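Long-range contacts in uncharacterized protein (Candida albicans, PDB 5K04), which probably serves as the non-catalytic auxiliary subunit of the NatB complex, which acetylates the N-termini of proteins: residues S387-I392 against D716-E721; S420-N425 against L733-S738; K650-E655 against K700-L705; N656-E661 against Q709-I714. All coordinates share one frame; numbering follows the deposited sequence.

Contact 1: S387-I392 against D716-E721; sequences SPQNTI and DSMDFE
M718 turns its thioether over the first turn of helix 388-404, between Q389 and I392. Its SD lies 3.5 Å from CB of Q389, and the bend at chi3 (-25°) carries CE on to CD1 of I392, 3.7 Å away. A flexible, unbranched apolar chain suits this place, since it can follow the curve of the helix surface. Q389 runs past M718 in the opposite direction, its chain extended. That helix lies in the region assigned to the NatB non-catalytic-subunit family, of the TPR clan, and its start is fixed by S387 at the N-cap: OG of S387 accepts from N of N390 at 3.3 Å, while P388 fills the first turn, where no amide hydrogen is needed. At D719 the amide of Q389 is modelled too near the carbonyl, so the pairing there is doubtful; the CB of D719 points away from the helix. F720 then brings its ring back to the helix. The ring edge comes near the carbonyl of Q389, with CE1 3.6 Å from O of Q389, and CZ reaches CG2 of I392 at 3.8 Å. The I392 side chain stands roughly perpendicular to that of F720, and the ring also rests on I728.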
loop_
_atom_site.group_PDB
_atom_site.type_symbol
_atom_site.label_atom_id
_atom_site.label_comp_id
_atom_site.label_asym_id
_atom_site.label_seq_id
_atom_site.Cartn_x
_atom_site.Cartn_y
_atom_site.Cartn_z
ATOM N N SER A 387 23.443 -18.147 8.197
ATOM C CA SER A 387 23.861 -18.828 9.407
ATOM C C SER A 387 23.526 -17.956 10.619
ATOM O O SER A 387 23.674 -16.738 10.557
ATOM C CB SER A 387 25.357 -19.149 9.366
ATOM O OG SER A 387 26.149 -18.021 9.666
ATOM N N PRO A 388 23.042 -18.547 11.721
ATOM C CA PRO A 388 22.608 -17.728 12.877
ATOM C C PRO A 388 23.720 -16.913 13.528
ATOM O O PRO A 388 23.449 -15.826 14.052
ATOM C CB PRO A 388 22.029 -18.771 13.851
ATOM C CG PRO A 388 22.598 -20.111 13.393
ATOM C CD PRO A 388 22.754 -19.981 11.914
ATOM N N GLN A 389 24.960 -17.409 13.524
ATOM C CA GLN A 389 26.097 -16.614 13.979
ATOM C C GLN A 389 26.305 -15.382 13.106
ATOM O O GLN A 389 26.632 -14.301 13.610
ATOM C CB GLN A 389 27.357 -17.474 13.973
ATOM C CG GLN A 389 28.622 -16.780 14.407
ATOM C CD GLN A 389 29.645 -17.799 14.849
ATOM O OE1 GLN A 389 29.425 -19.007 14.724
ATOM N NE2 GLN A 389 30.769 -17.330 15.368
ATOM N N ASN A 390 26.158 -15.534 11.786
ATOM C CA ASN A 390 26.329 -14.383 10.911
ATOM C C ASN A 390 25.198 -13.385 11.111
ATOM O O ASN A 390 25.418 -12.169 11.100
ATOM C CB ASN A 390 26.402 -14.847 9.460
ATOM C CG ASN A 390 26.327 -13.695 8.473
ATOM O OD1 ASN A 390 25.249 -13.241 8.115
ATOM N ND2 ASN A 390 27.483 -13.241 8.011
ATOM N N THR A 391 23.983 -13.894 11.316
ATOM C CA THR A 391 22.820 -13.038 11.533
ATOM C C THR A 391 22.963 -12.232 12.820
ATOM O O THR A 391 22.682 -11.027 12.851
ATOM C CB THR A 391 21.572 -13.919 11.558
ATOM O OG1 THR A 391 21.364 -14.447 10.244
ATOM C CG2 THR A 391 20.339 -13.144 12.022
ATOM N N ILE A 392 23.428 -12.882 13.886
ATOM C CA ILE A 392 23.614 -12.209 15.162
ATOM C C ILE A 392 24.746 -11.195 15.071
ATOM O O ILE A 392 24.633 -10.070 15.577
ATOM C CB ILE A 392 23.863 -13.252 16.265
ATOM C CG1 ILE A 392 22.581 -14.040 16.556
ATOM C CG2 ILE A 392 24.407 -12.593 17.524
ATOM C CD1 ILE A 392 22.782 -15.195 17.539
ATOM N N ASP A 716 26.406 -19.098 23.245
ATOM C CA ASP A 716 27.605 -18.914 24.056
ATOM C C ASP A 716 28.832 -19.550 23.408
ATOM O O ASP A 716 29.958 -19.111 23.657
ATOM C CB ASP A 716 27.398 -19.494 25.459
ATOM C CG ASP A 716 26.404 -18.694 26.299
ATOM O OD1 ASP A 716 26.096 -17.522 25.964
ATOM O OD2 ASP A 716 25.940 -19.249 27.315
ATOM N N SER A 717 28.639 -20.578 22.584
ATOM C CA SER A 717 29.752 -21.226 21.900
ATOM C C SER A 717 30.174 -20.501 20.631
ATOM O O SER A 717 31.192 -20.873 20.042
ATOM C CB SER A 717 29.393 -22.667 21.540
ATOM O OG SER A 717 28.459 -22.682 20.462
ATOM N N MET A 718 29.421 -19.492 20.188
ATOM C CA MET A 718 29.758 -18.803 18.951
ATOM C C MET A 718 30.874 -17.794 19.195
ATOM O O MET A 718 30.818 -17.003 20.142
ATOM C CB MET A 718 28.524 -18.117 18.363
ATOM C CG MET A 718 27.509 -19.119 17.837
ATOM S SD MET A 718 26.033 -18.463 17.061
ATOM C CE MET A 718 26.039 -16.938 17.889
ATOM N N ASP A 719 31.894 -17.840 18.350
ATOM C CA ASP A 719 32.962 -16.855 18.370
ATOM C C ASP A 719 32.640 -15.714 17.410
ATOM O O ASP A 719 31.887 -15.861 16.451
ATOM C CB ASP A 719 34.297 -17.497 18.004
ATOM C CG ASP A 719 34.738 -18.537 19.019
ATOM O OD1 ASP A 719 35.167 -18.154 20.132
ATOM O OD2 ASP A 719 34.637 -19.743 18.707
ATOM N N PHE A 720 33.228 -14.564 17.687
ATOM C CA PHE A 720 32.908 -13.348 16.961
ATOM C C PHE A 720 34.183 -12.564 16.704
ATOM O O PHE A 720 34.891 -12.200 17.649
ATOM C CB PHE A 720 31.916 -12.497 17.745
ATOM C CG PHE A 720 30.527 -13.023 17.711
ATOM C CD1 PHE A 720 29.739 -12.845 16.579
ATOM C CD2 PHE A 720 29.998 -13.692 18.809
ATOM C CE1 PHE A 720 28.456 -13.324 16.542
ATOM C CE2 PHE A 720 28.704 -14.173 18.780
ATOM C CZ PHE A 720 27.930 -13.989 17.646
ATOM N N GLU A 721 34.466 -12.314 15.422
ATOM C CA GLU A 721 35.540 -11.431 14.982
ATOM C C GLU A 721 34.868 -10.321 14.189
ATOM O O GLU A 721 34.924 -10.307 12.950
ATOM C CB GLU A 721 36.589 -12.164 14.150
ATOM C CG GLU A 721 37.403 -13.175 14.944
ATOM C CD GLU A 721 38.528 -13.787 14.132
ATOM O OE1 GLU A 721 39.620 -13.175 14.068
ATOM O OE2 GLU A 721 38.313 -14.873 13.546
#

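Contact 2: S420-N425 against L733-S738; sequences SQLNTN and LEIKSS
T424 and I735 meet at a slant, methyl against methyl, with CG2 of T424 3.7 Å from CG2 of I735. With chi1 of T424 at 55°, CG2 is anti to the carbonyl carbon and faces helix 729-747, so that threonine acts here through its apolar branch. The other arm of I735, extended through chi2, ends at CD1 and comes loosely up to CD1 of L422, 4.5 Å off; both are branched aliphatic residues in a buried setting, and L422 also packs on I392 and I395 of helix 388-404. One turn further along, the CB of S738 points toward the loop. Its OG, anti to the backbone N (chi1 172°), lies 3.2 Å from CA of T424 and has no polar partner in the model, yet its small size allows the two backbones to approach to 5.2 Å between CA of T424 and CA of S738. N423 leads its amide the other way, to T663 and Q711. The loop makes this approach by an inverse gamma turn centred on T424, with a weak bond from N of N425 to O of N423: a tight turn between helices 409-419 and 429-434, packed against a long C-terminal helix.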
loop_
_atom_site.group_PDB
_atom_site.type_symbol
_atom_site.label_atom_id
_atom_site.label_comp_id
_atom_site.label_asym_id
_atom_site.label_seq_id
_atom_site.Cartn_x
_atom_site.Cartn_y
_atom_site.Cartn_z
ATOM N N SER A 420 13.811 -11.371 12.241
ATOM C CA SER A 420 12.760 -12.251 11.746
ATOM C C SER A 420 13.287 -13.639 11.428
ATOM O O SER A 420 12.478 -14.537 11.180
ATOM C CB SER A 420 12.108 -11.655 10.498
ATOM O OG SER A 420 12.837 -12.002 9.325
ATOM N N GLN A 421 14.613 -13.815 11.405
ATOM C CA GLN A 421 15.269 -15.103 11.189
ATOM C C GLN A 421 15.409 -15.917 12.470
ATOM O O GLN A 421 15.762 -17.100 12.407
ATOM C CB GLN A 421 16.673 -14.904 10.602
ATOM C CG GLN A 421 16.727 -14.061 9.350
ATOM C CD GLN A 421 15.811 -14.605 8.269
ATOM O OE1 GLN A 421 15.953 -15.741 7.832
ATOM N NE2 GLN A 421 14.839 -13.797 7.858
ATOM N N LEU A 422 15.190 -15.299 13.619
ATOM C CA LEU A 422 15.436 -15.892 14.920
ATOM C C LEU A 422 14.121 -15.990 15.684
ATOM O O LEU A 422 13.067 -15.546 15.210
ATOM C CB LEU A 422 16.451 -15.061 15.709
ATOM C CG LEU A 422 17.797 -14.826 15.027
ATOM C CD1 LEU A 422 18.644 -13.834 15.853
ATOM C CD2 LEU A 422 18.546 -16.148 14.786
ATOM N N ASN A 423 14.200 -16.599 16.872
ATOM C CA ASN A 423 13.084 -16.671 17.800
ATOM C C ASN A 423 13.030 -15.464 18.733
ATOM O O ASN A 423 12.359 -15.514 19.772
ATOM C CB ASN A 423 13.153 -17.979 18.592
ATOM C CG ASN A 423 13.028 -19.190 17.697
ATOM O OD1 ASN A 423 12.043 -19.350 16.962
ATOM N ND2 ASN A 423 14.033 -20.043 17.737
ATOM N N THR A 424 13.719 -14.381 18.363
ATOM C CA THR A 424 13.732 -13.118 19.097
ATOM C C THR A 424 12.517 -12.258 18.722
ATOM O O THR A 424 12.626 -11.095 18.331
ATOM C CB THR A 424 15.031 -12.384 18.796
ATOM O OG1 THR A 424 15.164 -12.237 17.375
ATOM C CG2 THR A 424 16.212 -13.168 19.306
ATOM N N ASN A 425 11.329 -12.854 18.856
ATOM C CA ASN A 425 10.112 -12.236 18.333
ATOM C C ASN A 425 9.688 -11.019 19.148
ATOM O O ASN A 425 8.868 -10.217 18.684
ATOM C CB ASN A 425 9.023 -13.299 18.296
ATOM C CG ASN A 425 9.521 -14.611 17.694
ATOM O OD1 ASN A 425 10.210 -14.626 16.665
ATOM N ND2 ASN A 425 9.205 -15.713 18.359
ATOM N N LEU A 733 23.036 -11.169 25.493
ATOM C CA LEU A 733 22.155 -11.294 26.646
ATOM C C LEU A 733 20.715 -10.952 26.282
ATOM O O LEU A 733 19.783 -11.652 26.691
ATOM C CB LEU A 733 22.659 -10.407 27.775
ATOM C CG LEU A 733 22.074 -10.702 29.153
ATOM C CD1 LEU A 733 21.828 -12.209 29.342
ATOM C CD2 LEU A 733 23.014 -10.174 30.217
ATOM N N GLU A 734 20.519 -9.876 25.517
ATOM C CA GLU A 734 19.177 -9.487 25.090
ATOM C C GLU A 734 18.551 -10.561 24.194
ATOM O O GLU A 734 17.359 -10.873 24.312
ATOM C CB GLU A 734 19.253 -8.132 24.376
ATOM C CG GLU A 734 18.014 -7.760 23.551
ATOM C CD GLU A 734 18.265 -6.610 22.573
ATOM O OE1 GLU A 734 18.058 -5.443 22.970
ATOM O OE2 GLU A 734 18.681 -6.878 21.414
ATOM N N ILE A 735 19.357 -11.163 23.319
ATOM C CA ILE A 735 18.846 -12.185 22.414
ATOM C C ILE A 735 18.519 -13.465 23.173
ATOM O O ILE A 735 17.490 -14.104 22.914
ATOM C CB ILE A 735 19.855 -12.415 21.275
ATOM C CG1 ILE A 735 19.795 -11.208 20.326
ATOM C CG2 ILE A 735 19.599 -13.742 20.564
ATOM C CD1 ILE A 735 20.569 -11.374 19.036
ATOM N N LYS A 736 19.371 -13.845 24.144
ATOM C CA LYS A 736 19.087 -15.025 24.955
ATOM C C LYS A 736 17.844 -14.826 25.812
ATOM O O LYS A 736 17.021 -15.742 25.935
ATOM C CB LYS A 736 20.287 -15.388 25.836
ATOM C CG LYS A 736 21.505 -15.865 25.038
ATOM C CD LYS A 736 22.469 -16.687 25.857
ATOM C CE LYS A 736 23.085 -15.919 27.002
ATOM N NZ LYS A 736 23.951 -16.842 27.823
ATOM N N SER A 737 17.687 -13.640 26.410
ATOM C CA SER A 737 16.497 -13.379 27.217
ATOM C C SER A 737 15.237 -13.376 26.357
ATOM O O SER A 737 14.180 -13.856 26.787
ATOM C CB SER A 737 16.635 -12.044 27.957
ATOM O OG SER A 737 17.655 -12.102 28.937
ATOM N N SER A 738 15.330 -12.824 25.144
ATOM C CA SER A 738 14.167 -12.756 24.259
ATOM C C SER A 738 13.757 -14.142 23.787
ATOM O O SER A 738 12.564 -14.453 23.712
ATOM C CB SER A 738 14.463 -11.860 23.052
ATOM O OG SER A 738 13.416 -11.927 22.100
#

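Contact 3: K650-E655 against K700-L705; sequences KILIPE and KEFKNL
F702 reaches from helix 698-703 to a 3-10 turn, residues 650-652, in a small apolar junction within this all-helical protein. The turn is closed by the bond from N of I653 to O of K650, at 2.8 Å, and presents L652 and I653 to the phenyl ring. From CB of F702 the chain sets out across the line to the turn, but with CG anti to the carbonyl carbon (chi1 -85°) the ring swings over to it. One ring side passes L705 of the same segment: CD2 of F702 lies 4.0 Å from CD1 of L705. The next atom, CE2, is loosely approached by CD1 of I653 and more closely by CD2 of L652, 3.8 Å away. At the tip, CZ meets that same L652 methyl. A flat, wide ring suits this spot because it packs on L652 while I653 stays loosely by, and it leans also on L747 and L750. L652, coming from the opposite direction, also packs on L662 and L669 of helix 661-682. At the exposed margin the aliphatic part of K650 flanks L705, with CG of K650 4.3 Å from CD1 of L705. Beside the ring, CD1 of I653 and CD1 of L705 touch at 3.5 Å.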
loop_
_atom_site.group_PDB
_atom_site.type_symbol
_atom_site.label_atom_id
_atom_site.label_comp_id
_atom_site.label_asym_id
_atom_site.label_seq_id
_atom_site.Cartn_x
_atom_site.Cartn_y
_atom_site.Cartn_z
ATOM N N LYS A 650 7.563 -33.380 16.724
ATOM C CA LYS A 650 8.945 -32.898 16.830
ATOM C C LYS A 650 9.503 -32.385 15.512
ATOM O O LYS A 650 10.463 -31.609 15.516
ATOM C CB LYS A 650 9.886 -34.016 17.289
ATOM C CG LYS A 650 9.929 -34.295 18.749
ATOM C CD LYS A 650 10.938 -35.404 19.051
ATOM C CE LYS A 650 10.733 -36.618 18.142
ATOM N NZ LYS A 650 11.558 -37.816 18.555
ATOM N N ILE A 651 8.965 -32.841 14.381
ATOM C CA ILE A 651 9.446 -32.380 13.089
ATOM C C ILE A 651 9.198 -30.903 12.889
ATOM O O ILE A 651 9.696 -30.322 11.925
ATOM C CB ILE A 651 8.799 -33.179 11.942
ATOM C CG1 ILE A 651 7.278 -33.012 11.942
ATOM C CG2 ILE A 651 9.158 -34.651 12.044
ATOM C CD1 ILE A 651 6.672 -33.205 10.573
ATOM N N LEU A 652 8.399 -30.283 13.760
ATOM C CA LEU A 652 8.289 -28.828 13.750
ATOM C C LEU A 652 9.590 -28.170 14.199
ATOM O O LEU A 652 9.814 -26.990 13.909
ATOM C CB LEU A 652 7.126 -28.376 14.640
ATOM C CG LEU A 652 7.306 -28.453 16.166
ATOM C CD1 LEU A 652 7.992 -27.206 16.767
ATOM C CD2 LEU A 652 5.966 -28.700 16.849
ATOM N N ILE A 653 10.447 -28.910 14.893
ATOM C CA ILE A 653 11.709 -28.379 15.389
ATOM C C ILE A 653 12.747 -28.399 14.275
ATOM O O ILE A 653 13.088 -29.470 13.748
ATOM C CB ILE A 653 12.203 -29.164 16.609
ATOM C CG1 ILE A 653 11.168 -29.094 17.729
ATOM C CG2 ILE A 653 13.539 -28.605 17.088
ATOM C CD1 ILE A 653 11.565 -29.905 18.952
ATOM N N PRO A 654 13.257 -27.243 13.880
ATOM C CA PRO A 654 14.288 -27.219 12.848
ATOM C C PRO A 654 15.623 -27.644 13.429
ATOM O O PRO A 654 15.901 -27.443 14.615
ATOM C CB PRO A 654 14.301 -25.755 12.400
ATOM C CG PRO A 654 13.830 -24.997 13.609
ATOM C CD PRO A 654 12.885 -25.897 14.355
ATOM N N GLU A 655 16.454 -28.254 12.569
ATOM C CA GLU A 655 17.778 -28.694 13.011
ATOM C C GLU A 655 18.654 -27.519 13.434
ATOM O O GLU A 655 19.572 -27.697 14.241
ATOM C CB GLU A 655 18.467 -29.514 11.919
ATOM C CG GLU A 655 18.764 -28.772 10.657
ATOM C CD GLU A 655 19.388 -29.674 9.600
ATOM O OE1 GLU A 655 19.833 -30.790 9.960
ATOM O OE2 GLU A 655 19.424 -29.274 8.411
ATOM N N LYS A 700 4.742 -30.604 28.964
ATOM C CA LYS A 700 5.824 -31.310 29.643
ATOM C C LYS A 700 6.824 -31.882 28.644
ATOM O O LYS A 700 8.042 -31.752 28.821
ATOM C CB LYS A 700 5.251 -32.423 30.520
ATOM C CG LYS A 700 6.302 -33.324 31.130
ATOM C CD LYS A 700 5.672 -34.390 32.012
ATOM C CE LYS A 700 6.726 -35.119 32.846
ATOM N NZ LYS A 700 6.136 -36.190 33.717
ATOM N N GLU A 701 6.326 -32.504 27.573
ATOM C CA GLU A 701 7.215 -33.222 26.667
ATOM C C GLU A 701 8.092 -32.263 25.861
ATOM O O GLU A 701 9.262 -32.573 25.600
ATOM C CB GLU A 701 6.391 -34.163 25.774
ATOM C CG GLU A 701 5.890 -35.408 26.556
ATOM C CD GLU A 701 4.791 -36.206 25.852
ATOM O OE1 GLU A 701 4.311 -35.785 24.785
ATOM O OE2 GLU A 701 4.394 -37.270 26.373
ATOM N N PHE A 702 7.568 -31.082 25.501
ATOM C CA PHE A 702 8.377 -30.121 24.746
ATOM C C PHE A 702 9.377 -29.391 25.650
ATOM O O PHE A 702 10.508 -29.116 25.234
ATOM C CB PHE A 702 7.469 -29.129 23.985
ATOM C CG PHE A 702 7.006 -29.646 22.634
ATOM C CD1 PHE A 702 5.905 -30.501 22.529
ATOM C CD2 PHE A 702 7.699 -29.324 21.482
ATOM C CE1 PHE A 702 5.496 -31.010 21.285
ATOM C CE2 PHE A 702 7.299 -29.824 20.230
ATOM C CZ PHE A 702 6.190 -30.665 20.132
ATOM N N LYS A 703 8.985 -29.090 26.888
ATOM C CA LYS A 703 9.930 -28.533 27.854
ATOM C C LYS A 703 11.149 -29.429 28.032
ATOM O O LYS A 703 12.283 -28.942 28.063
ATOM C CB LYS A 703 9.237 -28.305 29.190
ATOM C CG LYS A 703 8.213 -27.176 29.138
ATOM C CD LYS A 703 7.312 -27.155 30.368
ATOM C CE LYS A 703 6.322 -25.993 30.265
ATOM N NZ LYS A 703 5.422 -25.915 31.445
ATOM N N ASN A 704 10.939 -30.743 28.119
ATOM C CA ASN A 704 12.043 -31.677 28.313
ATOM C C ASN A 704 13.015 -31.726 27.140
ATOM O O ASN A 704 14.105 -32.283 27.290
ATOM C CB ASN A 704 11.483 -33.068 28.588
ATOM C CG ASN A 704 10.828 -33.157 29.947
ATOM O OD1 ASN A 704 11.274 -32.522 30.911
ATOM N ND2 ASN A 704 9.752 -33.925 30.031
ATOM N N LEU A 705 12.645 -31.177 25.982
ATOM C CA LEU A 705 13.570 -31.029 24.863
ATOM C C LEU A 705 14.563 -29.894 25.074
ATOM O O LEU A 705 15.557 -29.832 24.345
ATOM C CB LEU A 705 12.803 -30.791 23.554
ATOM C CG LEU A 705 11.754 -31.871 23.246
ATOM C CD1 LEU A 705 11.008 -31.598 21.938
ATOM C CD2 LEU A 705 12.356 -33.280 23.255
#

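Contact 4: N656-E661 against Q709-I714; sequences NLLSGE and QRQHEI
A bend at chi3 (60°) folds the R710 chain so that its guanidinium presents a face to L657, whose CG stands anti to the carbonyl carbon and sends CD1 to meet it. That methyl sits 3.3 Å above the guanidinium plane, displaced from the centre of the group, and 3.5 Å from CZ of R710. Arginine suits this exposed edge: its flat group lies on leucine while NH1 donates to O of L705. Q711 instead stretches out from the helix, with chi3 at 96° turning the amide. Its CG is 3.6 Å from CD2 of L658, the two chains running antiparallel alongside each other. OE1 of Q711 comes within 3.1 Å of O of L657, two acceptors that do not bond to each other; OE1 is instead met by ND2 of N423 and by a water that also donates, at 2.7 Å, to O of L658. The loop holding these leucines is a type I beta turn from N656 to S659, entered by an Asx turn in which OD1 of N656 accepts from N of L658. After it S659 leads into helix 661-682: its OG accepts from N of E661 and donates a hydrogen bond to OE1 of E661 at 2.8 Å. Further along helix 707-717, I714 offers its beta branch to the loop, and CG2 of I714 meets CD1 of L658 at 3.8 Å; L658 also packs on I739 and P388.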
loop_
_atom_site.group_PDB
_atom_site.type_symbol
_atom_site.label_atom_id
_atom_site.label_comp_id
_atom_site.label_asym_id
_atom_site.label_seq_id
_atom_site.Cartn_x
_atom_site.Cartn_y
_atom_site.Cartn_z
ATOM N N ASN A 656 18.399 -26.322 12.897
ATOM C CA ASN A 656 18.982 -25.091 13.427
ATOM C C ASN A 656 18.017 -24.532 14.466
ATOM O O ASN A 656 17.056 -23.831 14.126
ATOM C CB ASN A 656 19.238 -24.078 12.318
ATOM C CG ASN A 656 19.529 -22.679 12.868
ATOM O OD1 ASN A 656 20.080 -22.529 13.960
ATOM N ND2 ASN A 656 19.152 -21.657 12.113
ATOM N N LEU A 657 18.289 -24.822 15.744
ATOM C CA LEU A 657 17.381 -24.428 16.819
ATOM C C LEU A 657 17.195 -22.919 16.916
ATOM O O LEU A 657 16.167 -22.464 17.435
ATOM C CB LEU A 657 17.890 -24.981 18.152
ATOM C CG LEU A 657 17.631 -26.476 18.334
ATOM C CD1 LEU A 657 18.340 -27.054 19.555
ATOM C CD2 LEU A 657 16.150 -26.661 18.461
ATOM N N LEU A 658 18.162 -22.129 16.439
ATOM C CA LEU A 658 18.039 -20.676 16.490
ATOM C C LEU A 658 17.115 -20.114 15.406
ATOM O O LEU A 658 16.713 -18.946 15.505
ATOM C CB LEU A 658 19.426 -20.039 16.398
ATOM C CG LEU A 658 20.328 -20.265 17.613
ATOM C CD1 LEU A 658 21.698 -19.725 17.300
ATOM C CD2 LEU A 658 19.804 -19.614 18.874
ATOM N N SER A 659 16.762 -20.916 14.393
ATOM C CA SER A 659 15.819 -20.479 13.368
ATOM C C SER A 659 14.470 -20.115 13.965
ATOM O O SER A 659 13.920 -20.843 14.807
ATOM C CB SER A 659 15.606 -21.561 12.312
ATOM O OG SER A 659 14.617 -21.129 11.381
ATOM N N GLY A 660 13.933 -18.984 13.497
ATOM C CA GLY A 660 12.619 -18.517 13.909
ATOM C C GLY A 660 11.478 -19.474 13.611
ATOM O O GLY A 660 10.393 -19.313 14.182
ATOM N N GLU A 661 11.687 -20.456 12.723
ATOM C CA GLU A 661 10.640 -21.437 12.441
ATOM C C GLU A 661 10.216 -22.198 13.676
ATOM O O GLU A 661 9.117 -22.759 13.689
ATOM C CB GLU A 661 11.090 -22.489 11.434
ATOM C CG GLU A 661 11.536 -21.988 10.112
ATOM C CD GLU A 661 12.398 -23.015 9.435
ATOM O OE1 GLU A 661 13.625 -22.803 9.360
ATOM O OE2 GLU A 661 11.852 -24.059 9.034
ATOM N N GLN A 709 17.628 -23.816 26.514
ATOM C CA GLN A 709 18.995 -24.069 26.977
ATOM C C GLN A 709 19.921 -24.355 25.808
ATOM O O GLN A 709 21.019 -23.798 25.712
ATOM C CB GLN A 709 19.027 -25.253 27.958
ATOM C CG GLN A 709 18.338 -25.035 29.300
ATOM C CD GLN A 709 16.814 -25.155 29.245
ATOM O OE1 GLN A 709 16.229 -25.547 28.232
ATOM N NE2 GLN A 709 16.167 -24.804 30.344
ATOM N N ARG A 710 19.485 -25.227 24.905
ATOM C CA ARG A 710 20.307 -25.574 23.756
ATOM C C ARG A 710 20.581 -24.356 22.875
ATOM O O ARG A 710 21.692 -24.187 22.367
ATOM C CB ARG A 710 19.618 -26.703 22.995
ATOM C CG ARG A 710 19.515 -27.952 23.879
ATOM C CD ARG A 710 18.537 -28.996 23.381
ATOM N NE ARG A 710 18.887 -29.487 22.057
ATOM C CZ ARG A 710 18.037 -30.132 21.268
ATOM N NH1 ARG A 710 16.798 -30.360 21.685
ATOM N NH2 ARG A 710 18.421 -30.542 20.069
ATOM N N GLN A 711 19.586 -23.481 22.704
ATOM C CA GLN A 711 19.815 -22.236 21.975
ATOM C C GLN A 711 20.813 -21.340 22.710
ATOM O O GLN A 711 21.694 -20.735 22.083
ATOM C CB GLN A 711 18.487 -21.507 21.754
ATOM C CG GLN A 711 17.707 -21.987 20.537
ATOM C CD GLN A 711 16.356 -21.293 20.415
ATOM O OE1 GLN A 711 16.199 -20.305 19.685
ATOM N NE2 GLN A 711 15.381 -21.796 21.156
ATOM N N HIS A 712 20.696 -21.246 24.040
ATOM C CA HIS A 712 21.650 -20.464 24.826
ATOM C C HIS A 712 23.066 -21.026 24.723
ATOM O O HIS A 712 24.042 -20.265 24.716
ATOM C CB HIS A 712 21.200 -20.409 26.291
ATOM C CG HIS A 712 20.015 -19.529 26.518
ATOM N ND1 HIS A 712 19.526 -19.240 27.774
ATOM C CD2 HIS A 712 19.220 -18.870 25.643
ATOM C CE1 HIS A 712 18.489 -18.427 27.664
ATOM N NE2 HIS A 712 18.283 -18.187 26.381
ATOM N N GLU A 713 23.196 -22.359 24.663
ATOM C CA GLU A 713 24.510 -22.995 24.558
ATOM C C GLU A 713 25.155 -22.717 23.204
ATOM O O GLU A 713 26.366 -22.480 23.123
ATOM C CB GLU A 713 24.387 -24.504 24.786
ATOM C CG GLU A 713 23.984 -24.890 26.200
ATOM C CD GLU A 713 23.808 -26.395 26.394
ATOM O OE1 GLU A 713 23.745 -27.134 25.388
ATOM O OE2 GLU A 713 23.719 -26.829 27.563
ATOM N N ILE A 714 24.363 -22.757 22.131
ATOM C CA ILE A 714 24.887 -22.486 20.793
ATOM C C ILE A 714 25.382 -21.050 20.711
ATOM O O ILE A 714 26.444 -20.770 20.144
ATOM C CB ILE A 714 23.802 -22.771 19.732
ATOM C CG1 ILE A 714 23.371 -24.247 19.757
ATOM C CG2 ILE A 714 24.261 -22.359 18.342
ATOM C CD1 ILE A 714 22.004 -24.484 19.098
HETATM O O HOH W 1 16.993 -17.784 17.936
#

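All four contacts lie on one side of the chain's centre, and their second segments come from the last 51 residues; contact centres are from about 10 Å apart (2 and 4) to about 23 Å (1 and 3). First segments come in the order 387-392, 420-425, 650-655, 656-661, and second segments in the order 700-705, 709-714, 716-721, 733-738. Contacts 1 and 4 share helix 707-717; contact 3 uses helix 698-703, the one before it, and contact 2 helix 729-747, the next one. Contact 4 touches each of the others, meeting contact 2 through a probable backbone bond between G660 and Q421. A D716–K736 salt bridge joins contacts 1 and 2. Thus the last helices fold back onto the TPR-clan region hundreds of residues earlier.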